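Local coordinates for protein thiol transferase (Phanerochaete chrysosporium, PDB 4F0B) that binds oxidized glutathione and, as a Ure2p-type glutathione transferase, probably catalyses glutathione-dependent thiol transfer, at residues V21-Y33 / I87-F101. Residues are numbered along the deposited sequence; the frame is centred on the assembly and turned at random. Where two conformers were deposited one is given.
Sequences VPAILLEELKAVY and ILLYLAQHFDKENAF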
ATOM      1  N   VAL A  21       1.817   5.541  13.865  1.00  5.25           N
ATOM      2  CA  VAL A  21       1.772   4.082  13.888  1.00  5.70           C
ATOM      3  C   VAL A  21       3.119   3.383  14.170  1.00  5.10           C
ATOM      4  O   VAL A  21       3.145   2.411  14.944  1.00  6.44           O
ATOM      5  CB  VAL A  21       0.958   3.447  12.731  1.00  5.28           C
ATOM      6  CG1 VAL A  21      -0.437   4.025  12.698  1.00  6.66           C
ATOM      7  CG2 VAL A  21       1.630   3.588  11.370  1.00  6.22           C
ATOM      8  N   PRO A  22       4.252   3.878  13.617  1.00  5.01           N
ATOM      9  CA  PRO A  22       5.496   3.217  14.051  1.00  6.50           C
ATOM     10  C   PRO A  22       5.806   3.449  15.520  1.00  6.27           C
ATOM     11  O   PRO A  22       6.419   2.577  16.146  1.00  7.95           O
ATOM     12  CB  PRO A  22       6.577   3.844  13.151  1.00  6.92           C
ATOM     13  CG  PRO A  22       5.795   4.408  11.926  1.00  6.88           C
ATOM     14  CD  PRO A  22       4.508   4.912  12.579  1.00  5.30           C
ATOM     15  N   ALA A  23       5.418   4.597  16.077  1.00  6.62           N
ATOM     16  CA  ALA A  23       5.677   4.869  17.496  1.00  7.15           C
ATOM     17  C   ALA A  23       4.849   3.930  18.374  1.00  7.22           C
ATOM     18  O   ALA A  23       5.320   3.452  19.400  1.00  7.89           O
ATOM     19  CB  ALA A  23       5.409   6.344  17.844  1.00 10.47           C
ATOM     20  N   ILE A  24       3.617   3.670  17.960  1.00  7.07           N
ATOM     21  CA  ILE A  24       2.798   2.682  18.653  1.00  6.73           C
ATOM     22  C   ILE A  24       3.493   1.313  18.662  1.00  6.78           C
ATOM     23  O   ILE A  24       3.650   0.723  19.732  1.00  7.30           O
ATOM     24  CB  ILE A  24       1.412   2.584  18.031  1.00  6.35           C
ATOM     25  CG1 ILE A  24       0.613   3.861  18.318  1.00  7.41           C
ATOM     26  CG2 ILE A  24       0.690   1.317  18.567  1.00  6.34           C
ATOM     27  CD1 ILE A  24      -0.708   3.963  17.498  1.00  6.67           C
ATOM     28  N   LEU A  25       3.953   0.838  17.506  1.00  7.08           N
ATOM     29  CA  LEU A  25       4.653  -0.430  17.513  1.00  7.30           C
ATOM     30  C   LEU A  25       5.923  -0.399  18.374  1.00  7.20           C
ATOM     31  O   LEU A  25       6.168  -1.336  19.125  1.00  7.89           O
ATOM     32  CB  LEU A  25       4.967  -0.871  16.091  1.00  6.54           C
ATOM     33  CG  LEU A  25       5.715  -2.212  16.027  1.00  7.14           C
ATOM     34  CD1 LEU A  25       4.944  -3.364  16.644  1.00  8.52           C
ATOM     35  CD2 LEU A  25       6.048  -2.493  14.572  1.00  7.82           C
ATOM     36  N   LEU A  26       6.726   0.671  18.277  1.00  8.17           N
ATOM     37  CA  LEU A  26       7.932   0.761  19.112  1.00  8.23           C
ATOM     38  C   LEU A  26       7.578   0.646  20.589  1.00  8.84           C
ATOM     39  O   LEU A  26       8.257  -0.049  21.343  1.00  9.48           O
ATOM     40  CB  LEU A  26       8.672   2.070  18.828  1.00  8.43           C
ATOM     41  CG  LEU A  26       9.394   2.062  17.470  1.00  8.69           C
ATOM     42  CD1 LEU A  26       9.705   3.477  17.013  1.00  8.94           C
ATOM     43  CD2 LEU A  26      10.681   1.243  17.582  1.00 11.40           C
ATOM     44  N   GLU A  27       6.511   1.307  21.030  1.00  9.00           N
ATOM     45  CA  GLU A  27       6.130   1.202  22.437  1.00 10.38           C
ATOM     46  C   GLU A  27       5.562  -0.181  22.792  1.00 10.16           C
ATOM     47  O   GLU A  27       5.806  -0.672  23.896  1.00 10.42           O
ATOM     48  CB  GLU A  27       5.137   2.312  22.814  1.00  9.42           C
ATOM     49  CG  GLU A  27       5.737   3.725  22.839  1.00 11.12           C
ATOM     50  CD  GLU A  27       6.824   3.878  23.897  1.00 11.85           C
ATOM     51  OE1 GLU A  27       6.763   3.240  24.986  1.00 14.06           O
ATOM     52  OE2 GLU A  27       7.772   4.669  23.681  1.00 12.85           O
ATOM     53  N   GLU A  28       4.844  -0.818  21.875  1.00  8.64           N
ATOM     54  CA  GLU A  28       4.383  -2.190  22.129  1.00  8.63           C
ATOM     55  C   GLU A  28       5.569  -3.134  22.278  1.00 10.00           C
ATOM     56  O   GLU A  28       5.598  -3.984  23.180  1.00  9.89           O
ATOM     57  CB  GLU A  28       3.459  -2.690  21.018  1.00  8.20           C
ATOM     58  CG  GLU A  28       2.141  -1.903  20.831  1.00  8.10           C
ATOM     59  CD  GLU A  28       1.060  -2.242  21.857  1.00  9.09           C
ATOM     60  OE1 GLU A  28       1.310  -3.032  22.789  1.00 10.78           O
ATOM     61  OE2 GLU A  28      -0.036  -1.681  21.709  1.00  9.91           O
ATOM     62  N   LEU A  29       6.582  -2.943  21.421  1.00 10.39           N
ATOM     63  CA  LEU A  29       7.791  -3.767  21.503  1.00 10.52           C
ATOM     64  C   LEU A  29       8.535  -3.502  22.803  1.00 11.13           C
ATOM     65  O   LEU A  29       8.972  -4.438  23.481  1.00 12.95           O
ATOM     66  CB  LEU A  29       8.697  -3.476  20.305  1.00 10.22           C
ATOM     67  CG  LEU A  29       8.141  -3.906  18.948  1.00 10.51           C
ATOM     68  CD1 LEU A  29       9.009  -3.323  17.826  1.00 11.71           C
ATOM     69  CD2 LEU A  29       8.088  -5.437  18.838  1.00 12.95           C
ATOM     70  N   LYS A  30       8.685  -2.234  23.173  1.00 11.36           N
ATOM     71  CA  LYS A  30       9.369  -1.899  24.428  1.00 13.74           C
ATOM     72  C   LYS A  30       8.675  -2.568  25.636  1.00 11.94           C
ATOM     73  O   LYS A  30       9.361  -3.049  26.552  1.00 14.72           O
ATOM     74  CB  LYS A  30       9.446  -0.378  24.626  1.00 14.93           C
ATOM     75  CG  LYS A  30      10.474   0.348  23.724  1.00 12.84           C
ATOM     76  CD  LYS A  30      10.232   1.851  23.683  1.00 14.87           C
ATOM     77  CE  LYS A  30      10.292   2.498  25.069  1.00 15.77           C
ATOM     78  NZ  LYS A  30      10.212   4.004  24.969  1.00 16.75           N
ATOM     79  N   ALA A  31       7.342  -2.618  25.635  1.00 12.09           N
ATOM     80  CA  ALA A  31       6.627  -3.202  26.769  1.00 15.28           C
ATOM     81  C   ALA A  31       6.808  -4.712  26.874  1.00 16.57           C
ATOM     82  O   ALA A  31       6.770  -5.269  27.981  1.00 20.18           O
ATOM     83  CB  ALA A  31       5.152  -2.855  26.709  1.00 12.90           C
ATOM     84  N   VAL A  32       6.992  -5.381  25.749  1.00 13.19           N
ATOM     85  CA  VAL A  32       7.182  -6.834  25.751  1.00 13.35           C
ATOM     86  C   VAL A  32       8.647  -7.257  25.898  1.00 13.27           C
ATOM     87  O   VAL A  32       8.953  -8.163  26.690  1.00 17.72           O
ATOM     88  CB  VAL A  32       6.564  -7.466  24.480  1.00 13.44           C
ATOM     89  CG1 VAL A  32       7.063  -8.934  24.317  1.00 14.05           C
ATOM     90  CG2 VAL A  32       5.039  -7.379  24.547  1.00 14.30           C
ATOM     91  N   TYR A  33       9.552  -6.557  25.211  1.00 14.53           N
ATOM     92  CA  TYR A  33      10.956  -6.956  25.078  1.00 15.83           C
ATOM     93  C   TYR A  33      11.965  -6.076  25.805  1.00 16.61           C
ATOM     94  O   TYR A  33      13.135  -6.456  25.922  1.00 18.81           O
ATOM     95  CB  TYR A  33      11.356  -6.990  23.597  1.00 13.05           C
ATOM     96  CG  TYR A  33      10.542  -7.953  22.751  1.00 12.22           C
ATOM     97  CD1 TYR A  33      10.740  -9.325  22.837  1.00 16.96           C
ATOM     98  CD2 TYR A  33       9.577  -7.481  21.866  1.00 11.00           C
ATOM     99  CE1 TYR A  33      10.004 -10.223  22.091  1.00 14.75           C
ATOM    100  CE2 TYR A  33       8.830  -8.368  21.099  1.00 14.01           C
ATOM    101  CZ  TYR A  33       9.049  -9.734  21.209  1.00 12.75           C
ATOM    102  OH  TYR A  33       8.332 -10.622  20.456  1.00 13.65           O
ATOM    103  N   ILE A  87       7.670   0.137   7.403  1.00  4.43           N
ATOM    104  CA  ILE A  87       8.335   0.379   8.696  1.00  6.06           C
ATOM    105  C   ILE A  87       7.831  -0.626   9.751  1.00  4.81           C
ATOM    106  O   ILE A  87       8.637  -1.231  10.480  1.00  5.74           O
ATOM    107  CB  ILE A  87       8.082   1.801   9.173  1.00  6.32           C
ATOM    108  CG1 ILE A  87       8.744   2.807   8.203  1.00  7.44           C
ATOM    109  CG2 ILE A  87       8.630   1.982  10.602  1.00  6.08           C
ATOM    110  CD1 ILE A  87       8.246   4.247   8.359  1.00  7.19           C
ATOM    111  N   LEU A  88       6.500  -0.828   9.775  1.00  5.99           N
ATOM    112  CA  LEU A  88       5.945  -1.800  10.726  1.00  5.35           C
ATOM    113  C   LEU A  88       6.517  -3.190  10.468  1.00  5.30           C
ATOM    114  O   LEU A  88       6.908  -3.903  11.396  1.00  6.88           O
ATOM    115  CB  LEU A  88       4.410  -1.812  10.618  1.00  5.24           C
ATOM    116  CG  LEU A  88       3.731  -0.505  11.021  1.00  5.51           C
ATOM    117  CD1 LEU A  88       2.217  -0.601  10.784  1.00  5.95           C
ATOM    118  CD2 LEU A  88       3.913  -0.171  12.500  1.00  8.53           C
ATOM    119  N   LEU A  89       6.540  -3.595   9.203  1.00  5.50           N
ATOM    120  CA  LEU A  89       7.086  -4.915   8.846  1.00  5.92           C
ATOM    121  C   LEU A  89       8.576  -5.043   9.205  1.00  5.92           C
ATOM    122  O   LEU A  89       8.998  -6.067   9.725  1.00  7.88           O
ATOM    123  CB  LEU A  89       6.868  -5.186   7.353  1.00  5.08           C
ATOM    124  CG  LEU A  89       5.387  -5.475   7.040  1.00  4.26           C
ATOM    125  CD1 LEU A  89       5.160  -5.236   5.566  1.00  6.19           C
ATOM    126  CD2 LEU A  89       5.079  -6.909   7.363  1.00  6.73           C
ATOM    127  N   TYR A  90       9.365  -4.010   8.922  1.00  6.59           N
ATOM    128  CA  TYR A  90      10.786  -4.035   9.257  1.00  7.45           C
ATOM    129  C   TYR A  90      11.022  -4.171  10.759  1.00  6.92           C
ATOM    130  O   TYR A  90      11.833  -4.972  11.211  1.00  8.41           O
ATOM    131  CB  TYR A  90      11.444  -2.731   8.804  1.00  7.00           C
ATOM    132  CG  TYR A  90      12.926  -2.700   9.096  1.00  7.12           C
ATOM    133  CD1 TYR A  90      13.846  -3.239   8.185  1.00  8.25           C
ATOM    134  CD2 TYR A  90      13.422  -2.168  10.294  1.00  9.42           C
ATOM    135  CE1 TYR A  90      15.221  -3.236   8.471  1.00 11.86           C
ATOM    136  CE2 TYR A  90      14.785  -2.164  10.581  1.00  9.15           C
ATOM    137  CZ  TYR A  90      15.682  -2.705   9.670  1.00 10.48           C
ATOM    138  OH  TYR A  90      17.048  -2.690   9.956  1.00 11.98           O
ATOM    139  N   LEU A  91      10.316  -3.345  11.530  1.00  6.68           N
ATOM    140  CA  LEU A  91      10.510  -3.370  12.973  1.00  7.34           C
ATOM    141  C   LEU A  91      10.061  -4.704  13.539  1.00  7.94           C
ATOM    142  O   LEU A  91      10.722  -5.255  14.445  1.00  9.25           O
ATOM    143  CB  LEU A  91       9.752  -2.216  13.636  1.00  9.95           C
ATOM    144  CG  LEU A  91      10.318  -0.811  13.387  1.00  8.99           C
ATOM    145  CD1 LEU A  91       9.368   0.238  13.942  1.00 11.64           C
ATOM    146  CD2 LEU A  91      11.699  -0.664  14.039  1.00 11.02           C
ATOM    147  N   ALA A  92       8.963  -5.235  13.025  1.00  7.76           N
ATOM    148  CA  ALA A  92       8.543  -6.563  13.467  1.00  8.73           C
ATOM    149  C   ALA A  92       9.601  -7.615  13.155  1.00  9.45           C
ATOM    150  O   ALA A  92       9.937  -8.430  14.021  1.00 10.14           O
ATOM    151  CB  ALA A  92       7.195  -6.937  12.855  1.00  9.16           C
ATOM    152  N   GLN A  93      10.145  -7.599  11.944  1.00  8.49           N
ATOM    153  CA  GLN A  93      11.098  -8.631  11.561  1.00 11.34           C
ATOM    154  C   GLN A  93      12.355  -8.577  12.430  1.00 11.27           C
ATOM    155  O   GLN A  93      12.915  -9.608  12.787  1.00 14.76           O
ATOM    156  CB  GLN A  93      11.460  -8.506  10.066  1.00 13.58           C
ATOM    157  CG  GLN A  93      12.599  -9.474   9.630  1.00 24.19           C
ATOM    158  CD  GLN A  93      12.919  -9.407   8.123  1.00 32.66           C
ATOM    159  OE1 GLN A  93      12.523  -8.469   7.442  1.00 37.29           O
ATOM    160  NE2 GLN A  93      13.613 -10.421   7.608  1.00 33.87           N
ATOM    161  N   HIS A  94      12.757  -7.364  12.779  0.59  9.45           N
ATOM    162  CA  HIS A  94      14.004  -7.135  13.491  0.59  9.93           C
ATOM    163  C   HIS A  94      13.900  -7.198  15.017  0.59 10.79           C
ATOM    164  O   HIS A  94      14.881  -7.531  15.688  0.59 15.67           O
ATOM    165  CB  HIS A  94      14.614  -5.829  13.008  0.59 11.78           C
ATOM    166  CG  HIS A  94      15.232  -5.955  11.657  0.59 10.64           C
ATOM    167  ND1 HIS A  94      14.491  -5.950  10.486  0.59  9.49           N
ATOM    168  CD2 HIS A  94      16.516  -6.180  11.296  0.59 10.67           C
ATOM    169  CE1 HIS A  94      15.307  -6.147   9.464  0.59 11.67           C
ATOM    170  NE2 HIS A  94      16.542  -6.271   9.927  0.59 12.13           N
ATOM    171  N   PHE A  95      12.715  -6.932  15.558  1.00 10.82           N
ATOM    172  CA  PHE A  95      12.538  -6.833  17.012  1.00 12.53           C
ATOM    173  C   PHE A  95      11.427  -7.666  17.627  1.00 16.96           C
ATOM    174  O   PHE A  95      11.405  -7.833  18.841  1.00 20.09           O
ATOM    175  CB  PHE A  95      12.349  -5.351  17.420  1.00 12.73           C
ATOM    176  CG  PHE A  95      13.525  -4.476  17.085  1.00 14.08           C
ATOM    177  CD1 PHE A  95      14.663  -4.483  17.886  1.00 14.45           C
ATOM    178  CD2 PHE A  95      13.502  -3.661  15.953  1.00 16.32           C
ATOM    179  CE1 PHE A  95      15.746  -3.675  17.572  1.00 18.04           C
ATOM    180  CE2 PHE A  95      14.593  -2.860  15.643  1.00 16.39           C
ATOM    181  CZ  PHE A  95      15.704  -2.872  16.452  1.00 18.59           C
ATOM    182  N   ASP A  96      10.522  -8.225  16.832  1.00 12.88           N
ATOM    183  CA  ASP A  96       9.418  -8.981  17.406  1.00 12.56           C
ATOM    184  C   ASP A  96       9.751 -10.473  17.351  1.00 13.71           C
ATOM    185  O   ASP A  96       9.099 -11.250  16.651  1.00 14.39           O
ATOM    186  CB  ASP A  96       8.114  -8.650  16.656  1.00 11.26           C
ATOM    187  CG  ASP A  96       6.880  -9.271  17.289  1.00 10.62           C
ATOM    188  OD1 ASP A  96       6.923  -9.621  18.487  1.00 11.54           O
ATOM    189  OD2 ASP A  96       5.847  -9.364  16.599  1.00 10.76           O
ATOM    190  N   LYS A  97      10.781 -10.852  18.112  1.00 16.20           N
ATOM    191  CA  LYS A  97      11.361 -12.189  17.990  1.00 20.60           C
ATOM    192  C   LYS A  97      10.434 -13.332  18.392  1.00 22.51           C
ATOM    193  O   LYS A  97      10.604 -14.463  17.932  1.00 24.23           O
ATOM    194  CB  LYS A  97      12.694 -12.266  18.747  1.00 26.38           C
ATOM    195  CG  LYS A  97      13.823 -11.529  18.001  1.00 33.47           C
ATOM    196  CD  LYS A  97      13.799 -11.861  16.497  1.00 36.68           C
ATOM    197  CE  LYS A  97      14.854 -11.072  15.723  1.00 39.23           C
ATOM    198  NZ  LYS A  97      14.836 -11.379  14.253  1.00 37.71           N
ATOM    199  N   GLU A  98       9.441 -13.032  19.223  1.00 15.15           N
ATOM    200  CA  GLU A  98       8.455 -14.038  19.611  1.00 15.68           C
ATOM    201  C   GLU A  98       7.130 -13.872  18.878  1.00 14.92           C
ATOM    202  O   GLU A  98       6.140 -14.512  19.255  1.00 16.46           O
ATOM    203  CB  GLU A  98       8.238 -14.017  21.125  1.00 17.87           C
ATOM    204  CG  GLU A  98       9.488 -14.435  21.906  1.00 28.89           C
ATOM    205  CD  GLU A  98       9.408 -14.075  23.373  1.00 37.10           C
ATOM    206  OE1 GLU A  98       8.301 -14.139  23.948  1.00 40.11           O
ATOM    207  OE2 GLU A  98      10.454 -13.716  23.957  1.00 45.17           O
ATOM    208  N   ASN A  99       7.105 -13.023  17.849  1.00 12.33           N
ATOM    209  CA  ASN A  99       5.895 -12.859  17.037  1.00 14.26           C
ATOM    210  C   ASN A  99       4.654 -12.550  17.883  1.00 12.67           C
ATOM    211  O   ASN A  99       3.588 -13.164  17.753  1.00 14.98           O
ATOM    212  CB  ASN A  99       5.706 -14.091  16.140  1.00 18.15           C
ATOM    213  CG  ASN A  99       6.755 -14.163  15.038  1.00 21.26           C
ATOM    214  OD1 ASN A  99       7.621 -15.038  15.046  1.00 25.74           O
ATOM    215  ND2 ASN A  99       6.701 -13.224  14.114  1.00 21.83           N
ATOM    216  N   ALA A 100       4.813 -11.561  18.755  1.00 11.63           N
ATOM    217  CA  ALA A 100       3.702 -11.105  19.564  1.00 11.50           C
ATOM    218  C   ALA A 100       2.754 -10.209  18.779  1.00 11.52           C
ATOM    219  O   ALA A 100       1.563 -10.147  19.095  1.00 12.47           O
ATOM    220  CB  ALA A 100       4.201 -10.371  20.769  1.00 12.87           C
ATOM    221  N   PHE A 101       3.266  -9.552  17.737  1.00  9.17           N
ATOM    222  CA  PHE A 101       2.519  -8.526  16.988  1.00  8.50           C
ATOM    223  C   PHE A 101       2.576  -8.726  15.501  1.00  8.67           C
ATOM    224  O   PHE A 101       2.182  -7.833  14.735  1.00  8.00           O
ATOM    225  CB  PHE A 101       3.118  -7.131  17.298  1.00 10.65           C
ATOM    226  CG  PHE A 101       3.124  -6.804  18.762  1.00  9.02           C
ATOM    227  CD1 PHE A 101       1.930  -6.585  19.428  1.00 10.23           C
ATOM    228  CD2 PHE A 101       4.295  -6.780  19.496  1.00 10.16           C
ATOM    229  CE1 PHE A 101       1.891  -6.311  20.780  1.00 10.23           C
ATOM    230  CE2 PHE A 101       4.280  -6.498  20.872  1.00 11.44           C
ATOM    231  CZ  PHE A 101       3.073  -6.268  21.531  1.00 11.88           C
TER
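Asp96 OD1 is gripped by two donors: Tyr33 OH, which gives its proton at 2.6 Å on the anti side of the carboxylate, and the backbone N of Ala100, at 2.9 Å on the syn side. The same hydroxyl accepts Glu98 N at 2.9 Å (N-H...O 152°), tying the end of helix 21-33 to the type I turn Asp96-Asn99. Asp96 swings CG opposite its own backbone N (chi1 -173°), which brings the carboxylate to the chain just past the turn, where OD2 accepts Phe101 N and Ser102 OG. The Tyr33 ring lies between Val32 CG1 on one face and Phe95 O on the other. A phenylalanine in place of Tyr33 would probably leave Glu98 N without its acceptor and Asp96 OD1 with one donor fewer, setting the turn freer to move. Phe101 offers a face to Glu28 CB, a CH-pi contact 4.0 Å from the ring centroid, while Val32 CG2 nears Phe101 CZ. Glu28's carboxylate goes to Arg213 and Tyr176. Further along, Leu91 is a knob among Pro22, Leu25, Leu26 and Leu29, and Leu25 CD2 meets Leu88 CD2 at 3.8 Å. The axes of segments 21-33 and 87-95 run nearly parallel, 9.9 Å apart at their closest and crossing at -15°, in the thioredoxin-like domain of the GST fold; helix 178-187 packs on both, helix 214-222 on 21-33, helix 109-139 on Leu89, and Tyr90 OH bonds His76 of sheet strand 73-76.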